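Local coordinates for protein porin (Acinetobacter baumannii AB307-0294, PDB 5DL7) that forms an outer-membrane beta-barrel of the OprD porin family and probably lets small molecules into the cell, at residues Q144-G148 with Y177-G181; Y106-G110 with R170-I175. One frame throughout, in Å; residues are numbered along the deposited sequence.

Contact 1 (Q144-G148 with Y177-G181); sequences QTYRG and YTDVG. With C8E ((hydroxyethyloxy)tri(ethyloxy)octane), chain J.
Two polar groups meet at Tyr177 OH: Asp126 OD1 is hydrogen-bonded to it, and Thr145 OG1 lies 2.8 Å from Tyr177 OH, in reach of a bond that is not certain. The site lies in the beta-barrel of an OprD-family porin. Here the short strand 145-147 meets the loop that follows strand 159-170. Thr145 OG1 sits between its own backbone N and carbonyl carbon (chi1 68°), which turns it to the phenol. The side chains of Thr145 and Tyr177 meet at about a right angle.

The tyrosine ring then lies against Arg147. Arg147 CD stands over the ring face, close to its normal and 4.1 Å from the centroid of the Tyr177 ring, a CH-pi contact. Beyond CD the arginine chain bends at chi3 (-127°) and carries the guanidinium along the same face. The two planes are 32° apart, so the guanidinium lies tilted over the ring. Arg147 NE comes to 3.1 Å from Tyr177 CE2. Arg147 NE also forms a salt bridge with Asp126, so one carboxylate oxygen serves both the arginine and the phenol. This probably fixes how the two groups lie against each other. A detergent chain (C8E) packs beside the arginine, with its C16 3.7 Å from Arg147 CD.

Tyr146 leaves the strand away from residues 177-181, but its ring reaches Val180. Its hydroxyl binds water 1, which Gly181 N reaches only weakly. The ring meets Val180 in its own plane: Val180 CG1 lies at the ring edge, 3.9 Å from Tyr146 CE2.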
loop_
_atom_site.group_PDB
_atom_site.type_symbol
_atom_site.label_atom_id
_atom_site.label_comp_id
_atom_site.label_asym_id
_atom_site.label_seq_id
_atom_site.Cartn_x
_atom_site.Cartn_y
_atom_site.Cartn_z
ATOM N N GLN A 144 -1.295 7.926 -3.682
ATOM C CA GLN A 144 -0.047 8.280 -4.393
ATOM C C GLN A 144 -0.252 8.149 -5.874
ATOM O O GLN A 144 -0.888 7.184 -6.349
ATOM C CB GLN A 144 1.023 7.411 -3.845
ATOM C CG GLN A 144 2.376 7.712 -4.286
ATOM C CD GLN A 144 3.316 6.559 -3.835
ATOM O OE1 GLN A 144 2.916 5.373 -3.908
ATOM N NE2 GLN A 144 4.512 6.870 -3.508
ATOM N N THR A 145 0.270 9.146 -6.646
ATOM C CA THR A 145 0.202 9.025 -8.057
ATOM C C THR A 145 1.591 9.269 -8.679
ATOM O O THR A 145 2.447 9.851 -8.086
ATOM C CB THR A 145 -0.868 9.882 -8.801
ATOM O OG1 THR A 145 -0.565 11.274 -8.743
ATOM C CG2 THR A 145 -2.322 9.629 -8.210
ATOM N N TYR A 146 1.714 8.816 -9.914
ATOM C CA TYR A 146 2.997 9.008 -10.706
ATOM C C TYR A 146 2.657 9.590 -12.050
ATOM O O TYR A 146 1.555 9.409 -12.551
ATOM C CB TYR A 146 3.717 7.643 -10.885
ATOM C CG TYR A 146 4.345 7.161 -9.681
ATOM C CD1 TYR A 146 3.672 6.413 -8.746
ATOM C CD2 TYR A 146 5.692 7.374 -9.444
ATOM C CE1 TYR A 146 4.242 5.951 -7.575
ATOM C CE2 TYR A 146 6.318 6.885 -8.324
ATOM C CZ TYR A 146 5.576 6.134 -7.345
ATOM O OH TYR A 146 6.280 5.666 -6.268
ATOM N N ARG A 147 3.602 10.301 -12.692
ATOM C CA ARG A 147 3.421 10.843 -13.994
ATOM C C ARG A 147 4.325 10.197 -14.956
ATOM O O ARG A 147 5.456 9.998 -14.630
ATOM C CB ARG A 147 3.801 12.374 -13.981
ATOM C CG ARG A 147 2.734 13.113 -14.543
ATOM C CD ARG A 147 2.939 14.659 -14.293
ATOM N NE ARG A 147 1.739 15.228 -13.670
ATOM C CZ ARG A 147 1.678 16.540 -13.392
ATOM N NH1 ARG A 147 2.809 17.254 -13.502
ATOM N NH2 ARG A 147 0.570 17.066 -12.912
ATOM N N GLY A 148 3.754 9.703 -16.045
ATOM C CA GLY A 148 4.538 9.013 -17.102
ATOM C C GLY A 148 3.653 8.323 -18.083
ATOM O O GLY A 148 2.572 8.835 -18.477
ATOM N N TYR A 177 4.026 17.505 -7.579
ATOM C CA TYR A 177 4.905 16.444 -8.107
ATOM C C TYR A 177 6.293 16.688 -7.780
ATOM O O TYR A 177 6.757 17.846 -7.891
ATOM C CB TYR A 177 4.738 16.298 -9.615
ATOM C CG TYR A 177 3.612 15.479 -9.968
ATOM C CD1 TYR A 177 3.877 14.067 -9.910
ATOM C CD2 TYR A 177 2.432 15.950 -10.208
ATOM C CE1 TYR A 177 2.926 13.253 -10.202
ATOM C CE2 TYR A 177 1.387 15.052 -10.560
ATOM C CZ TYR A 177 1.700 13.744 -10.528
ATOM O OH TYR A 177 0.910 12.559 -10.758
ATOM N N THR A 178 7.014 15.662 -7.385
ATOM C CA THR A 178 8.398 15.729 -6.976
ATOM C C THR A 178 9.119 14.568 -7.697
ATOM O O THR A 178 8.497 13.723 -8.379
ATOM C CB THR A 178 8.541 15.662 -5.481
ATOM O OG1 THR A 178 7.861 14.480 -4.910
ATOM C CG2 THR A 178 7.869 16.887 -4.720
ATOM N N ASP A 179 10.432 14.502 -7.586
ATOM C CA ASP A 179 11.165 13.426 -8.262
ATOM C C ASP A 179 10.917 12.072 -7.574
ATOM O O ASP A 179 10.801 11.942 -6.303
ATOM C CB ASP A 179 12.663 13.744 -8.295
ATOM C CG ASP A 179 13.001 14.870 -9.271
ATOM O OD1 ASP A 179 12.196 15.348 -10.037
ATOM O OD2 ASP A 179 14.102 15.283 -9.211
ATOM N N VAL A 180 10.904 11.044 -8.391
ATOM C CA VAL A 180 10.813 9.678 -7.842
ATOM C C VAL A 180 12.121 9.363 -7.028
ATOM O O VAL A 180 13.173 9.933 -7.243
ATOM C CB VAL A 180 10.563 8.599 -8.961
ATOM C CG1 VAL A 180 9.313 8.976 -9.739
ATOM C CG2 VAL A 180 11.695 8.599 -10.036
ATOM N N GLY A 181 12.011 8.436 -6.143
ATOM C CA GLY A 181 13.119 8.038 -5.311
ATOM C C GLY A 181 12.745 7.133 -4.205
ATOM O O GLY A 181 11.789 6.390 -4.312
HETATM C C10 C8E J . 6.941 10.880 -19.641
HETATM C C11 C8E J . 6.045 11.952 -18.967
HETATM O O12 C8E J . 4.856 12.198 -19.744
HETATM C C13 C8E J . 3.589 12.550 -19.074
HETATM C C14 C8E J . 3.402 13.958 -18.426
HETATM O O15 C8E J . 1.986 14.032 -18.069
HETATM C C16 C8E J . 1.289 15.154 -17.546
HETATM C C17 C8E J . -0.241 14.951 -17.326
HETATM O O18 C8E J . -0.566 14.671 -18.687
HETATM C C19 C8E J . -1.899 14.365 -18.963
HETATM C C20 C8E J . -1.776 14.016 -20.457
HETATM O O21 C8E J . -3.083 14.015 -20.973
HETATM O O HOH W 1 8.811 7.581 -5.632
#

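Contact 2 (Y106-G110 with R170-I175); sequences YGKIG and RQRDSI
Lys108 NZ meets the carbonyls of a type I beta turn, Gln171 to Ser174. Lys108 NZ donates to Arg172 O and to Ser174 O, each at 2.9 Å. A barrel-strand lysine thus ties a loop turn to the wall. The two approaches differ. The amine stands above the carbonyl plane of Arg172, 64° out of it. At Ser174 it is tilted only 25° from the plane. Water 2 accepts a further bond from NZ and probably donates to Arg170 O. Beyond CG the lysine chain is extended, and this carries the ammonium across to the turn. The carbonyl oxygens probably help to stabilise its positive charge.

Arg170 runs past this lysine in the opposite direction. Lys108 CB lies over one face of the guanidinium, 3.7 Å from Arg170 CZ. The bend at chi3 (55°) turns the group back to the strand. Arg170 NH2 then donates to Ile109 O at 2.8 Å, with the oxygen near the guanidinium plane. Arg170 NH1 donates to Ile175 O at 3.2 Å and to water 3, which also accepts from Ile109 N. These bonds hold the guanidinium against the strand and link it to Ile175, just after the turn.

Two residues before the lysine, Tyr106 CB packs 3.7 Å from Ile175 CG2. Arg172 O lies at the edge of the Tyr106 ring. The phenol hydroxyl bonds to Leu93 O. The Tyr106 side chain is about 5 Å from that of Asp103, a calcium ligand.

The turn is closed by its own bond from Ser174 N to Gln171 O. Around it, Asp173 forms a salt bridge with Arg90. Arg172 NH1 is hydrogen-bonded to Ser137 and forms a salt bridge with Glu300. Strand 105-117 pairs with strand 66-79 in the barrel wall, and the turn follows strand 159-170.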
loop_
_atom_site.group_PDB
_atom_site.type_symbol
_atom_site.label_atom_id
_atom_site.label_comp_id
_atom_site.label_asym_id
_atom_site.label_seq_id
_atom_site.Cartn_x
_atom_site.Cartn_y
_atom_site.Cartn_z
ATOM N N TYR A 106 -6.357 20.891 0.977
ATOM C CA TYR A 106 -5.520 20.643 -0.148
ATOM C C TYR A 106 -6.273 19.949 -1.204
ATOM O O TYR A 106 -7.120 18.995 -0.903
ATOM C CB TYR A 106 -4.257 19.902 0.149
ATOM C CG TYR A 106 -4.271 18.380 0.602
ATOM C CD1 TYR A 106 -4.988 17.969 1.731
ATOM C CD2 TYR A 106 -3.457 17.420 -0.043
ATOM C CE1 TYR A 106 -4.898 16.580 2.180
ATOM C CE2 TYR A 106 -3.347 16.041 0.378
ATOM C CZ TYR A 106 -4.141 15.682 1.552
ATOM O OH TYR A 106 -3.961 14.415 1.998
ATOM N N GLY A 107 -5.952 20.302 -2.452
ATOM C CA GLY A 107 -6.718 19.835 -3.604
ATOM C C GLY A 107 -5.788 19.435 -4.737
ATOM O O GLY A 107 -4.693 19.994 -4.771
ATOM N N LYS A 108 -6.140 18.465 -5.644
ATOM C CA LYS A 108 -5.219 18.080 -6.691
ATOM C C LYS A 108 -5.947 17.234 -7.730
ATOM O O LYS A 108 -7.074 16.675 -7.420
ATOM C CB LYS A 108 -3.976 17.335 -6.267
ATOM C CG LYS A 108 -4.196 16.348 -5.112
ATOM C CD LYS A 108 -3.039 15.525 -4.753
ATOM C CE LYS A 108 -3.238 14.804 -3.457
ATOM N NZ LYS A 108 -2.099 13.976 -3.063
ATOM N N ILE A 109 -5.545 17.362 -8.944
ATOM C CA ILE A 109 -6.279 16.707 -10.037
ATOM C C ILE A 109 -5.263 15.929 -10.870
ATOM O O ILE A 109 -4.189 16.494 -11.228
ATOM C CB ILE A 109 -7.181 17.588 -10.854
ATOM C CG1 ILE A 109 -7.810 16.809 -12.043
ATOM C CG2 ILE A 109 -6.446 18.735 -11.533
ATOM C CD1 ILE A 109 -8.973 17.535 -12.628
ATOM N N GLY A 110 -5.525 14.659 -11.210
ATOM C CA GLY A 110 -4.788 13.891 -12.202
ATOM C C GLY A 110 -5.535 13.529 -13.433
ATOM O O GLY A 110 -6.701 13.314 -13.365
ATOM N N ARG A 170 3.516 12.175 -7.080
ATOM C CA ARG A 170 2.890 13.120 -6.185
ATOM C C ARG A 170 2.415 12.321 -4.949
ATOM O O ARG A 170 1.517 11.499 -5.089
ATOM C CB ARG A 170 1.721 13.760 -6.906
ATOM C CG ARG A 170 0.954 14.729 -6.004
ATOM C CD ARG A 170 0.213 15.839 -6.677
ATOM N NE ARG A 170 -0.739 15.410 -7.691
ATOM C CZ ARG A 170 -1.306 16.245 -8.533
ATOM N NH1 ARG A 170 -0.977 17.553 -8.436
ATOM N NH2 ARG A 170 -2.167 15.840 -9.461
ATOM N N GLN A 171 3.038 12.582 -3.868
ATOM C CA GLN A 171 2.851 11.817 -2.618
ATOM C C GLN A 171 1.397 12.042 -2.146
ATOM O O GLN A 171 0.767 13.044 -2.418
ATOM C CB GLN A 171 3.816 12.094 -1.569
ATOM C CG GLN A 171 5.301 11.966 -1.981
ATOM C CD GLN A 171 5.694 10.445 -2.280
ATOM O OE1 GLN A 171 4.849 9.598 -2.505
ATOM N NE2 GLN A 171 7.024 10.252 -2.582
ATOM N N ARG A 172 0.960 11.050 -1.407
ATOM C CA ARG A 172 -0.423 11.099 -0.907
ATOM C C ARG A 172 -0.830 12.374 -0.184
ATOM O O ARG A 172 -1.966 12.887 -0.327
ATOM C CB ARG A 172 -0.630 9.819 0.053
ATOM C CG ARG A 172 0.278 9.796 1.186
ATOM C CD ARG A 172 0.549 8.336 1.622
ATOM N NE ARG A 172 1.467 8.237 2.729
ATOM C CZ ARG A 172 1.763 7.116 3.382
ATOM N NH1 ARG A 172 1.301 5.938 2.934
ATOM N NH2 ARG A 172 2.576 7.191 4.426
ATOM N N ASP A 173 0.082 12.898 0.612
ATOM C CA ASP A 173 -0.103 14.096 1.406
ATOM C C ASP A 173 0.547 15.380 0.793
ATOM O O ASP A 173 0.762 16.327 1.486
ATOM C CB ASP A 173 0.533 13.954 2.782
ATOM C CG ASP A 173 2.027 13.530 2.748
ATOM O OD1 ASP A 173 2.590 13.246 1.660
ATOM O OD2 ASP A 173 2.680 13.558 3.859
ATOM N N SER A 174 0.580 15.418 -0.523
ATOM C CA SER A 174 1.193 16.558 -1.231
ATOM C C SER A 174 0.390 16.981 -2.371
ATOM O O SER A 174 -0.272 16.211 -3.099
ATOM C CB SER A 174 2.578 16.115 -1.733
ATOM O OG SER A 174 3.186 17.289 -2.359
ATOM N N ILE A 175 0.418 18.315 -2.609
ATOM C CA ILE A 175 -0.141 18.816 -3.820
ATOM C C ILE A 175 0.856 18.896 -4.958
ATOM O O ILE A 175 0.398 19.240 -6.116
ATOM C CB ILE A 175 -0.820 20.160 -3.716
ATOM C CG1 ILE A 175 0.138 21.298 -3.275
ATOM C CG2 ILE A 175 -1.926 20.162 -2.664
ATOM C CD1 ILE A 175 -0.448 22.700 -3.075
HETATM O O HOH W 2 -1.351 12.009 -4.880
HETATM O O HOH W 3 -3.354 19.302 -9.340
#

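From the N terminus, the chain first enters contact 2 on strand 105-117. It reaches strand 145-147 of contact 1 next, then runs through strand 159-170. The loop after that strand supplies both remaining partners: residues 170-175 close contact 2, and residues 177-181 close contact 1. The two closures therefore cross. They join one loop to two different strands of the barrel wall. Their centres are about 11 Å apart, and they touch directly. Thr145 O and Arg170 N are 2.7 Å apart, a probable backbone hydrogen bond. Gln144 NE2 and Gln171 OE1, 2.9 Å apart, probably form a side-chain bond.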